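Local coordinates for 3-carboxy-cis,cis-muconate cycloisomerase (Acinetobacter calcoaceticus, PDB 1Q5N), which belongs to the fumarase/aspartase (lyase) superfamily of largely helical enzymes, assembled here from four copies of the chain, at residues D69-A74 and V86-A91; G76-G79 and I83-V86; Q160-T165 and M371-M376; R172-F177 and D443-E448. All coordinates share one frame; numbering follows the deposited sequence.

Contact 1: residues D69-A74 and V86-A91; sequences DALATA and VKQLTA
Gln88 reaches across from helix 82-94 and lays its amide against the flank of helix 68-78, between Ala70 and Leu71. Its CG is anti to the carbonyl carbon (chi1 -76°) and the chain beyond is extended, which carries the amide across to that helix, where NE2 does the touching. Gln88 NE2 stands 3.8 Å from Ala70 CB and 3.7 Å from Leu71 N, with no bond to Leu71 N; it is itself hydrogen-bonded just outside the two segments. The Leu71 side chain runs at a slant to the glutamine: Gln88 NE2 is 4.0 Å from Leu71 CB and 4.1 Å from Leu71 CD1, so it meets both the root and one branch end of the leucine. The other amide atom, Gln88 OE1, accepts the backbone N-H of Asp67, just before helix 68-78. Leu71 also packs on Val27 of helix 23-43 and on Leu7 of the second subunit, whose Ser10 OG is hydrogen-bonded to Ala72 O. The backbones stay well apart, 8.4 Å between the CA atoms of Leu71 and Gln88. The two consecutive helices form a helix-loop-helix pair in the helical N-terminal region, as in other members of this superfamily, with Gln88 spanning the gap.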
loop_
_atom_site.group_PDB
_atom_site.type_symbol
_atom_site.label_atom_id
_atom_site.label_comp_id
_atom_site.label_asym_id
_atom_site.label_seq_id
_atom_site.Cartn_x
_atom_site.Cartn_y
_atom_site.Cartn_z
ATOM N N ASP A 69 2.457 7.545 33.440
ATOM C CA ASP A 69 3.622 8.268 32.939
ATOM C C ASP A 69 4.852 7.391 33.107
ATOM O O ASP A 69 5.731 7.318 32.227
ATOM C CB ASP A 69 3.810 9.566 33.708
ATOM C CG ASP A 69 2.775 10.585 33.339
ATOM O OD1 ASP A 69 2.896 11.144 32.214
ATOM O OD2 ASP A 69 1.835 10.804 34.154
ATOM N N ALA A 70 4.925 6.729 34.253
ATOM C CA ALA A 70 6.037 5.841 34.502
ATOM C C ALA A 70 5.952 4.764 33.412
ATOM O O ALA A 70 6.933 4.463 32.775
ATOM C CB ALA A 70 5.902 5.212 35.897
ATOM N N LEU A 71 4.754 4.222 33.186
ATOM C CA LEU A 71 4.558 3.167 32.199
ATOM C C LEU A 71 4.996 3.574 30.783
ATOM O O LEU A 71 5.689 2.808 30.115
ATOM C CB LEU A 71 3.090 2.690 32.179
ATOM C CG LEU A 71 2.855 1.343 31.461
ATOM C CD1 LEU A 71 3.656 0.286 32.188
ATOM C CD2 LEU A 71 1.363 0.935 31.423
ATOM N N ALA A 72 4.614 4.773 30.334
ATOM C CA ALA A 72 4.997 5.203 28.981
ATOM C C ALA A 72 6.525 5.344 28.867
ATOM O O ALA A 72 7.138 4.810 27.946
ATOM C CB ALA A 72 4.293 6.513 28.607
ATOM N N THR A 73 7.145 6.024 29.816
ATOM C CA THR A 73 8.594 6.200 29.812
ATOM C C THR A 73 9.289 4.836 29.802
ATOM O O THR A 73 10.209 4.610 29.016
ATOM C CB THR A 73 9.048 7.001 31.098
ATOM O OG1 THR A 73 8.374 8.264 31.105
ATOM C CG2 THR A 73 10.566 7.218 31.149
ATOM N N ALA A 74 8.862 3.936 30.690
ATOM C CA ALA A 74 9.484 2.615 30.780
ATOM C C ALA A 74 9.327 1.802 29.469
ATOM O O ALA A 74 10.232 1.061 29.083
ATOM C CB ALA A 74 8.888 1.834 31.960
ATOM N N VAL A 86 4.177 -5.514 34.074
ATOM C CA VAL A 86 4.342 -6.619 35.000
ATOM C C VAL A 86 5.028 -6.112 36.266
ATOM O O VAL A 86 4.569 -6.432 37.338
ATOM C CB VAL A 86 5.148 -7.815 34.354
ATOM C CG1 VAL A 86 5.684 -8.774 35.416
ATOM C CG2 VAL A 86 4.236 -8.617 33.478
ATOM N N LYS A 87 6.095 -5.312 36.152
ATOM C CA LYS A 87 6.764 -4.787 37.351
ATOM C C LYS A 87 5.734 -4.105 38.238
ATOM O O LYS A 87 5.596 -4.429 39.416
ATOM C CB LYS A 87 7.826 -3.732 37.021
ATOM C CG LYS A 87 8.856 -4.171 36.049
ATOM C CD LYS A 87 9.768 -5.234 36.618
ATOM C CE LYS A 87 11.143 -4.634 36.955
ATOM N NZ LYS A 87 11.824 -4.058 35.722
ATOM N N GLN A 88 5.016 -3.148 37.662
ATOM C CA GLN A 88 4.034 -2.419 38.415
ATOM C C GLN A 88 2.939 -3.262 39.050
ATOM O O GLN A 88 2.566 -3.023 40.189
ATOM C CB GLN A 88 3.386 -1.327 37.556
ATOM C CG GLN A 88 4.305 -0.141 37.378
ATOM C CD GLN A 88 3.552 1.110 36.971
ATOM O OE1 GLN A 88 2.494 1.427 37.541
ATOM N NE2 GLN A 88 4.091 1.834 35.989
ATOM N N LEU A 89 2.411 -4.230 38.315
ATOM C CA LEU A 89 1.346 -5.039 38.861
ATOM C C LEU A 89 1.880 -5.876 39.993
ATOM O O LEU A 89 1.156 -6.153 40.955
ATOM C CB LEU A 89 0.761 -5.971 37.816
ATOM C CG LEU A 89 -0.400 -6.814 38.346
ATOM C CD1 LEU A 89 -1.574 -5.906 38.604
ATOM C CD2 LEU A 89 -0.785 -7.911 37.349
ATOM N N THR A 90 3.131 -6.306 39.865
ATOM C CA THR A 90 3.727 -7.136 40.904
ATOM C C THR A 90 3.869 -6.265 42.166
ATOM O O THR A 90 3.424 -6.641 43.238
ATOM C CB THR A 90 5.108 -7.738 40.451
ATOM O OG1 THR A 90 4.893 -8.616 39.337
ATOM C CG2 THR A 90 5.737 -8.593 41.573
ATOM N N ALA A 91 4.444 -5.081 42.016
ATOM C CA ALA A 91 4.599 -4.215 43.154
ATOM C C ALA A 91 3.211 -3.979 43.774
ATOM O O ALA A 91 3.069 -3.955 44.990
ATOM C CB ALA A 91 5.242 -2.906 42.729
#

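Contact 2: residues G76-G79 and I83-V86; sequences GLAG and IPFV
The backbone N of Ile83 is hydrogen-bonded to Asn80 OD1, a side chain three residues earlier that supplies an acceptor to the opening turn of helix 82-94. With that turn held, Ile83 and Pro84 both present carbon to Ala78, at the end of helix 68-78, and the contact between the segments is wholly apolar. The Ala78 methyl sits in the notch between the two side chains. On one flank Ala78 CB lies 4.0 Å from Ile83 CG2, and on the other 4.0 Å from Pro84 CG; seen from the methyl these two carbons subtend about 68°. The isoleucine's first torsion explains its half of the notch: with CG1 beside the backbone N (chi1 -75°), CG2 falls anti to that N and lies beside the alanine, Ile83 CB itself being 4.1 Å from Ala78 CB. The proline ring turns its CG-CD edge to the same methyl, Pro84 CD being 4.2 Å from Ala78 CB. Because a proline nitrogen carries no hydrogen, its place in the first helical turn costs the helix no backbone bond. Gly79, the first residue past helix 68-78, has a positive phi of 96°, at which a CB would press on the carbonyl O of Ala78. Gly79 O accepts from His325 NE2, on helix 323-351, so the turn between the helices is tied to that long helix. Further into helix 82-94, Phe85 packs on Val27, Met30 and Val31 of helix 23-43, and Pro84 rests on Leu71 and Ala74 of helix 68-78.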
loop_
_atom_site.group_PDB
_atom_site.type_symbol
_atom_site.label_atom_id
_atom_site.label_comp_id
_atom_site.label_asym_id
_atom_site.label_seq_id
_atom_site.Cartn_x
_atom_site.Cartn_y
_atom_site.Cartn_z
ATOM N N GLY A 76 9.264 2.853 26.317
ATOM C CA GLY A 76 10.235 3.219 25.306
ATOM C C GLY A 76 11.562 2.527 25.533
ATOM O O GLY A 76 12.281 2.237 24.582
ATOM N N LEU A 77 11.895 2.236 26.786
ATOM C CA LEU A 77 13.176 1.588 27.076
ATOM C C LEU A 77 13.128 0.053 26.998
ATOM O O LEU A 77 14.102 -0.605 26.577
ATOM C CB LEU A 77 13.692 2.035 28.459
ATOM C CG LEU A 77 13.815 3.575 28.669
ATOM C CD1 LEU A 77 14.227 3.932 30.134
ATOM C CD2 LEU A 77 14.836 4.136 27.670
ATOM N N ALA A 78 12.002 -0.529 27.392
ATOM C CA ALA A 78 11.881 -1.968 27.351
ATOM C C ALA A 78 11.521 -2.512 25.928
ATOM O O ALA A 78 11.836 -3.653 25.572
ATOM C CB ALA A 78 10.843 -2.408 28.393
ATOM N N GLY A 79 10.854 -1.694 25.117
ATOM C CA GLY A 79 10.491 -2.155 23.790
ATOM C C GLY A 79 9.078 -2.705 23.686
ATOM O O GLY A 79 8.682 -3.103 22.598
ATOM N N ILE A 83 6.393 -5.595 29.830
ATOM C CA ILE A 83 7.479 -5.664 30.806
ATOM C C ILE A 83 7.333 -4.683 31.987
ATOM O O ILE A 83 7.336 -5.105 33.133
ATOM C CB ILE A 83 8.862 -5.529 30.069
ATOM C CG1 ILE A 83 9.180 -6.848 29.343
ATOM C CG2 ILE A 83 9.998 -5.229 31.048
ATOM C CD1 ILE A 83 10.303 -6.757 28.354
ATOM N N PRO A 84 7.176 -3.378 31.723
ATOM C CA PRO A 84 7.037 -2.424 32.824
ATOM C C PRO A 84 5.668 -2.601 33.486
ATOM O O PRO A 84 5.478 -2.260 34.635
ATOM C CB PRO A 84 7.142 -1.074 32.130
ATOM C CG PRO A 84 7.792 -1.385 30.804
ATOM C CD PRO A 84 7.216 -2.676 30.429
ATOM N N PHE A 85 4.706 -3.118 32.744
ATOM C CA PHE A 85 3.402 -3.310 33.315
ATOM C C PHE A 85 3.478 -4.422 34.382
ATOM O O PHE A 85 2.899 -4.286 35.454
ATOM C CB PHE A 85 2.415 -3.675 32.213
ATOM C CG PHE A 85 1.235 -4.450 32.696
ATOM C CD1 PHE A 85 0.138 -3.806 33.254
ATOM C CD2 PHE A 85 1.204 -5.834 32.578
ATOM C CE1 PHE A 85 -0.971 -4.550 33.695
ATOM C CE2 PHE A 85 0.102 -6.581 33.016
ATOM C CZ PHE A 85 -0.979 -5.944 33.562
ATOM N N VAL A 86 4.177 -5.514 34.074
ATOM C CA VAL A 86 4.342 -6.619 35.000
ATOM C C VAL A 86 5.028 -6.112 36.266
ATOM O O VAL A 86 4.569 -6.432 37.338
ATOM C CB VAL A 86 5.148 -7.815 34.354
ATOM C CG1 VAL A 86 5.684 -8.774 35.416
ATOM C CG2 VAL A 86 4.236 -8.617 33.478
#

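Contact 3: residues Q160-T165 and M371-M376; sequences QALPIT and MAEAVM
The extended chain turns a corner at Leu162, between strands 159-161 and 163-165, and comes closest to the start of helix 372-383 there, with 7.4 Å between the CA atoms of Leu162 and Met371. Pro163 and Met371 make the apolar half of the contact, the proline ring meeting the sulfur with CG 4.3 Å from Met371 SD. Although the CB of Met371 leaves its backbone away from the strand, the chain curls back: its three torsions all lie near -60°, and that fold returns the thioether to the proline. Beside it, Leu162 CD1 lies 4.4 Å from Glu373 OE2, a loose approach of a methyl to a carboxylate oxygen. That oxygen is hydrogen-bonded to Tyr434 OH, so the polar end of Glu373 is engaged elsewhere. Val200 of the third subunit packs on Leu162, and Ser205 of that subunit on Glu373. Thr165, at the far end of the extended segment, N-caps helix 166-191 through OG1 to His168 N. The contact joins the small antiparallel sheet, in which strand 151-156 lies between the two short strands, to the helical C-terminal domain of this lyase-type fold.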
loop_
_atom_site.group_PDB
_atom_site.type_symbol
_atom_site.label_atom_id
_atom_site.label_comp_id
_atom_site.label_asym_id
_atom_site.label_seq_id
_atom_site.Cartn_x
_atom_site.Cartn_y
_atom_site.Cartn_z
ATOM N N GLN A 160 -25.624 8.367 -18.061
ATOM C CA GLN A 160 -26.962 7.770 -17.964
ATOM C C GLN A 160 -27.067 6.603 -18.934
ATOM O O GLN A 160 -26.550 6.661 -20.047
ATOM C CB GLN A 160 -28.038 8.801 -18.240
ATOM C CG GLN A 160 -28.321 9.703 -17.040
ATOM C CD GLN A 160 -29.518 10.591 -17.294
ATOM O OE1 GLN A 160 -30.227 10.405 -18.280
ATOM N NE2 GLN A 160 -29.752 11.549 -16.418
ATOM N N ALA A 161 -27.679 5.508 -18.510
ATOM C CA ALA A 161 -27.779 4.352 -19.409
ATOM C C ALA A 161 -29.234 3.849 -19.548
ATOM O O ALA A 161 -29.850 4.109 -20.587
ATOM C CB ALA A 161 -26.828 3.212 -18.924
ATOM N N LEU A 162 -29.788 3.170 -18.527
ATOM C CA LEU A 162 -31.164 2.673 -18.598
ATOM C C LEU A 162 -31.729 2.881 -17.210
ATOM O O LEU A 162 -30.977 3.017 -16.242
ATOM C CB LEU A 162 -31.193 1.195 -18.938
ATOM C CG LEU A 162 -30.777 0.705 -20.327
ATOM C CD1 LEU A 162 -30.910 -0.843 -20.348
ATOM C CD2 LEU A 162 -31.686 1.333 -21.438
ATOM N N PRO A 163 -33.068 2.908 -17.081
ATOM C CA PRO A 163 -33.697 3.113 -15.762
ATOM C C PRO A 163 -33.428 1.962 -14.808
ATOM O O PRO A 163 -33.247 0.835 -15.254
ATOM C CB PRO A 163 -35.208 3.154 -16.081
ATOM C CG PRO A 163 -35.275 3.306 -17.591
ATOM C CD PRO A 163 -34.079 2.537 -18.090
ATOM N N ILE A 164 -33.401 2.256 -13.509
ATOM C CA ILE A 164 -33.339 1.200 -12.446
ATOM C C ILE A 164 -34.285 1.771 -11.373
ATOM O O ILE A 164 -35.052 2.696 -11.683
ATOM C CB ILE A 164 -31.897 1.014 -11.802
ATOM C CG1 ILE A 164 -31.415 2.345 -11.169
ATOM C CG2 ILE A 164 -30.925 0.540 -12.866
ATOM C CD1 ILE A 164 -30.181 2.193 -10.271
ATOM N N THR A 165 -34.298 1.219 -10.151
ATOM C CA THR A 165 -35.087 1.848 -9.074
ATOM C C THR A 165 -34.109 2.048 -7.914
ATOM O O THR A 165 -33.105 1.337 -7.797
ATOM C CB THR A 165 -36.295 1.005 -8.569
ATOM O OG1 THR A 165 -35.812 -0.163 -7.899
ATOM C CG2 THR A 165 -37.229 0.588 -9.757
ATOM N N MET A 371 -34.606 5.560 -24.002
ATOM C CA MET A 371 -35.650 4.551 -24.201
ATOM C C MET A 371 -35.577 3.915 -25.577
ATOM O O MET A 371 -36.415 3.095 -25.946
ATOM C CB MET A 371 -37.052 5.160 -23.993
ATOM C CG MET A 371 -37.282 5.718 -22.578
ATOM S SD MET A 371 -37.093 4.358 -21.359
ATOM C CE MET A 371 -38.432 3.322 -21.794
ATOM N N ALA A 372 -34.553 4.267 -26.334
ATOM C CA ALA A 372 -34.422 3.755 -27.692
ATOM C C ALA A 372 -34.439 2.244 -27.790
ATOM O O ALA A 372 -35.081 1.666 -28.681
ATOM C CB ALA A 372 -33.149 4.285 -28.333
ATOM N N GLU A 373 -33.723 1.576 -26.906
ATOM C CA GLU A 373 -33.716 0.134 -27.033
ATOM C C GLU A 373 -35.065 -0.491 -26.597
ATOM O O GLU A 373 -35.487 -1.476 -27.183
ATOM C CB GLU A 373 -32.457 -0.457 -26.371
ATOM C CG GLU A 373 -32.582 -1.109 -25.067
ATOM C CD GLU A 373 -31.332 -1.936 -24.764
ATOM O OE1 GLU A 373 -30.232 -1.448 -25.123
ATOM O OE2 GLU A 373 -31.431 -3.034 -24.166
ATOM N N ALA A 374 -35.759 0.132 -25.647
ATOM C CA ALA A 374 -37.071 -0.332 -25.240
ATOM C C ALA A 374 -38.013 -0.239 -26.496
ATOM O O ALA A 374 -38.763 -1.185 -26.789
ATOM C CB ALA A 374 -37.620 0.557 -24.083
ATOM N N VAL A 375 -37.960 0.873 -27.242
ATOM C CA VAL A 375 -38.805 1.022 -28.443
ATOM C C VAL A 375 -38.478 -0.056 -29.488
ATOM O O VAL A 375 -39.350 -0.610 -30.159
ATOM C CB VAL A 375 -38.619 2.413 -29.112
ATOM C CG1 VAL A 375 -39.459 2.491 -30.387
ATOM C CG2 VAL A 375 -39.014 3.522 -28.134
ATOM N N MET A 376 -37.198 -0.346 -29.612
ATOM C CA MET A 376 -36.749 -1.341 -30.537
ATOM C C MET A 376 -37.256 -2.768 -30.178
ATOM O O MET A 376 -37.608 -3.538 -31.075
ATOM C CB MET A 376 -35.238 -1.269 -30.573
ATOM C CG MET A 376 -34.648 -1.783 -31.832
ATOM S SD MET A 376 -33.422 -2.931 -31.312
ATOM C CE MET A 376 -34.495 -4.454 -31.152
#

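Contact 4: residues R172-F177 and D443-E448; sequences RWASAF and DAVLQE
Ser175 lies on helix 166-191, one of the long helices of the elongated helical bundle that forms the core of this superfamily, and the C-terminal helix 438-447 packs along it. The helices come close at this point, 6.2 Å between the CA atoms of Ser175 and Val445, a spacing that the small serine and alanine side chains allow. Ser175 CB meets two groups: it is 4.3 Å from Val445 CB and 3.4 Å from Glu448 OE2. One bond further out, Ser175 OG is anti to the backbone N (chi1 -177°), which carries it to the carboxylate, 2.9 Å from Glu448 OE2. A hydrogen bond from the hydroxyl to this oxygen is plausible, but its proton has another acceptor within reach and Glu448 is poorly ordered, so it is not certain. The glutamate reaches the serine with an extended chain beyond CG, and its side chain also touches Lys178, one turn along the same helix as Ser175. Next to this polar pair along the helix, Ala174 CB lies 4.4 Å from Val445 CG2, while Ala140 and Leu141 of helix 110-146 cover Ala174. Cys228 of the third subunit packs on both Ser175 and Val445, placing the contact at a subunit interface. Arg172 turns from the C-terminal helix and forms salt bridges with Glu233 and Glu318 of that third subunit. As modelled, a water donates to both partners, less surely to the poorly ordered glutamate, its oxygen standing 3.3 Å from Ser175 OG and 3.2 Å from Glu448 OE1.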
loop_
_atom_site.group_PDB
_atom_site.type_symbol
_atom_site.label_atom_id
_atom_site.label_comp_id
_atom_site.label_asym_id
_atom_site.label_seq_id
_atom_site.Cartn_x
_atom_site.Cartn_y
_atom_site.Cartn_z
ATOM N N ARG A 172 -28.928 -4.106 -3.409
ATOM C CA ARG A 172 -27.550 -4.488 -3.698
ATOM C C ARG A 172 -26.661 -4.239 -2.426
ATOM O O ARG A 172 -25.857 -5.093 -2.038
ATOM C CB ARG A 172 -27.030 -3.694 -4.913
ATOM C CG ARG A 172 -27.484 -4.254 -6.260
ATOM C CD ARG A 172 -27.370 -3.189 -7.377
ATOM N NE ARG A 172 -26.038 -2.559 -7.416
ATOM C CZ ARG A 172 -25.784 -1.387 -7.990
ATOM N NH1 ARG A 172 -26.762 -0.725 -8.585
ATOM N NH2 ARG A 172 -24.560 -0.854 -7.934
ATOM N N TRP A 173 -26.855 -3.098 -1.765
ATOM C CA TRP A 173 -26.092 -2.786 -0.569
ATOM C C TRP A 173 -26.435 -3.721 0.605
ATOM O O TRP A 173 -25.540 -4.148 1.390
ATOM C CB TRP A 173 -26.303 -1.313 -0.162
ATOM C CG TRP A 173 -25.922 -0.364 -1.235
ATOM C CD1 TRP A 173 -25.093 -0.617 -2.295
ATOM C CD2 TRP A 173 -26.275 1.021 -1.330
ATOM N NE1 TRP A 173 -24.908 0.519 -3.024
ATOM C CE2 TRP A 173 -25.624 1.537 -2.459
ATOM C CE3 TRP A 173 -27.081 1.870 -0.557
ATOM C CZ2 TRP A 173 -25.747 2.870 -2.861
ATOM C CZ3 TRP A 173 -27.205 3.220 -0.950
ATOM C CH2 TRP A 173 -26.535 3.701 -2.092
ATOM N N ALA A 174 -27.723 -4.036 0.720
ATOM C CA ALA A 174 -28.208 -4.904 1.776
ATOM C C ALA A 174 -27.551 -6.269 1.642
ATOM O O ALA A 174 -26.996 -6.806 2.589
ATOM C CB ALA A 174 -29.751 -5.041 1.704
ATOM N N SER A 175 -27.624 -6.837 0.457
ATOM C CA SER A 175 -27.043 -8.154 0.244
ATOM C C SER A 175 -25.508 -8.138 0.544
ATOM O O SER A 175 -24.952 -9.139 1.007
ATOM C CB SER A 175 -27.348 -8.584 -1.206
ATOM O OG SER A 175 -26.894 -9.884 -1.489
ATOM N N ALA A 176 -24.836 -7.007 0.291
ATOM C CA ALA A 176 -23.407 -6.931 0.560
ATOM C C ALA A 176 -23.235 -6.964 2.104
ATOM O O ALA A 176 -22.333 -7.625 2.639
ATOM C CB ALA A 176 -22.814 -5.648 -0.026
ATOM N N PHE A 177 -24.096 -6.255 2.822
ATOM C CA PHE A 177 -23.989 -6.290 4.271
ATOM C C PHE A 177 -24.253 -7.724 4.812
ATOM O O PHE A 177 -23.590 -8.171 5.764
ATOM C CB PHE A 177 -24.960 -5.313 4.915
ATOM C CG PHE A 177 -24.531 -3.902 4.815
ATOM C CD1 PHE A 177 -23.239 -3.523 5.233
ATOM C CD2 PHE A 177 -25.415 -2.924 4.401
ATOM C CE1 PHE A 177 -22.830 -2.166 5.270
ATOM C CE2 PHE A 177 -25.023 -1.541 4.429
ATOM C CZ PHE A 177 -23.720 -1.172 4.874
ATOM N N ASP A 443 -36.880 -8.995 -4.461
ATOM C CA ASP A 443 -37.550 -10.020 -3.651
ATOM C C ASP A 443 -36.528 -11.068 -3.182
ATOM O O ASP A 443 -36.607 -11.562 -2.052
ATOM C CB ASP A 443 -38.655 -10.770 -4.434
ATOM C CG ASP A 443 -39.893 -9.920 -4.682
ATOM O OD1 ASP A 443 -40.221 -9.050 -3.842
ATOM O OD2 ASP A 443 -40.547 -10.148 -5.731
ATOM N N ALA A 444 -35.630 -11.453 -4.091
ATOM C CA ALA A 444 -34.611 -12.436 -3.771
ATOM C C ALA A 444 -33.773 -11.941 -2.583
ATOM O O ALA A 444 -33.532 -12.738 -1.660
ATOM C CB ALA A 444 -33.736 -12.737 -5.000
ATOM N N VAL A 445 -33.370 -10.653 -2.531
ATOM C CA VAL A 445 -32.598 -10.267 -1.362
ATOM C C VAL A 445 -33.426 -10.120 -0.107
ATOM O O VAL A 445 -32.889 -10.300 0.979
ATOM C CB VAL A 445 -31.662 -9.001 -1.540
ATOM C CG1 VAL A 445 -31.458 -8.678 -2.975
ATOM C CG2 VAL A 445 -32.106 -7.886 -0.681
ATOM N N LEU A 446 -34.712 -9.792 -0.238
ATOM C CA LEU A 446 -35.588 -9.696 0.935
ATOM C C LEU A 446 -35.790 -11.105 1.526
ATOM O O LEU A 446 -35.980 -11.262 2.718
ATOM C CB LEU A 446 -36.944 -9.094 0.577
ATOM C CG LEU A 446 -36.963 -7.586 0.325
ATOM C CD1 LEU A 446 -38.372 -7.144 -0.031
ATOM C CD2 LEU A 446 -36.478 -6.848 1.527
ATOM N N GLN A 447 -35.739 -12.133 0.698
ATOM C CA GLN A 447 -35.850 -13.509 1.208
ATOM C C GLN A 447 -34.594 -14.066 1.897
ATOM O O GLN A 447 -34.725 -14.763 2.900
ATOM C CB GLN A 447 -36.197 -14.482 0.099
ATOM C CG GLN A 447 -37.660 -14.570 -0.189
ATOM C CD GLN A 447 -37.938 -15.616 -1.262
ATOM O OE1 GLN A 447 -37.701 -16.832 -1.048
ATOM N NE2 GLN A 447 -38.420 -15.155 -2.440
ATOM N N GLU A 448 -33.388 -13.806 1.369
ATOM C CA GLU A 448 -32.206 -14.349 2.028
ATOM C C GLU A 448 -32.138 -13.858 3.471
ATOM O O GLU A 448 -31.323 -14.335 4.250
ATOM C CB GLU A 448 -30.876 -14.089 1.256
ATOM C CG GLU A 448 -30.564 -12.672 0.774
ATOM C CD GLU A 448 -29.079 -12.453 0.295
ATOM O OE1 GLU A 448 -28.394 -13.409 -0.140
ATOM O OE2 GLU A 448 -28.608 -11.292 0.333
HETATM O O HOH W 1 -25.383 -12.755 -1.046
#

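How the contacts relate
Contacts 1 and 2 both belong to one helix-loop-helix pair, joining helices 68-78 and 82-94; they share Val86 and have centres about 7 Å apart. Pro84 of contact 2 links them, its CB 3.4 Å from Ala74 CB and 3.7 Å from Leu71 CD1 of contact 1. Contacts 3 and 4 lie on the other side of the chain's centre, the centres of contacts 1 and 3 being about 69 Å apart. Contacts 3 and 4 have centres about 24 Å apart and are connected through the chain, since strand 163-165 leads into helix 166-191. Both join the Lyase family region to the C-terminal region, and both border the third subunit.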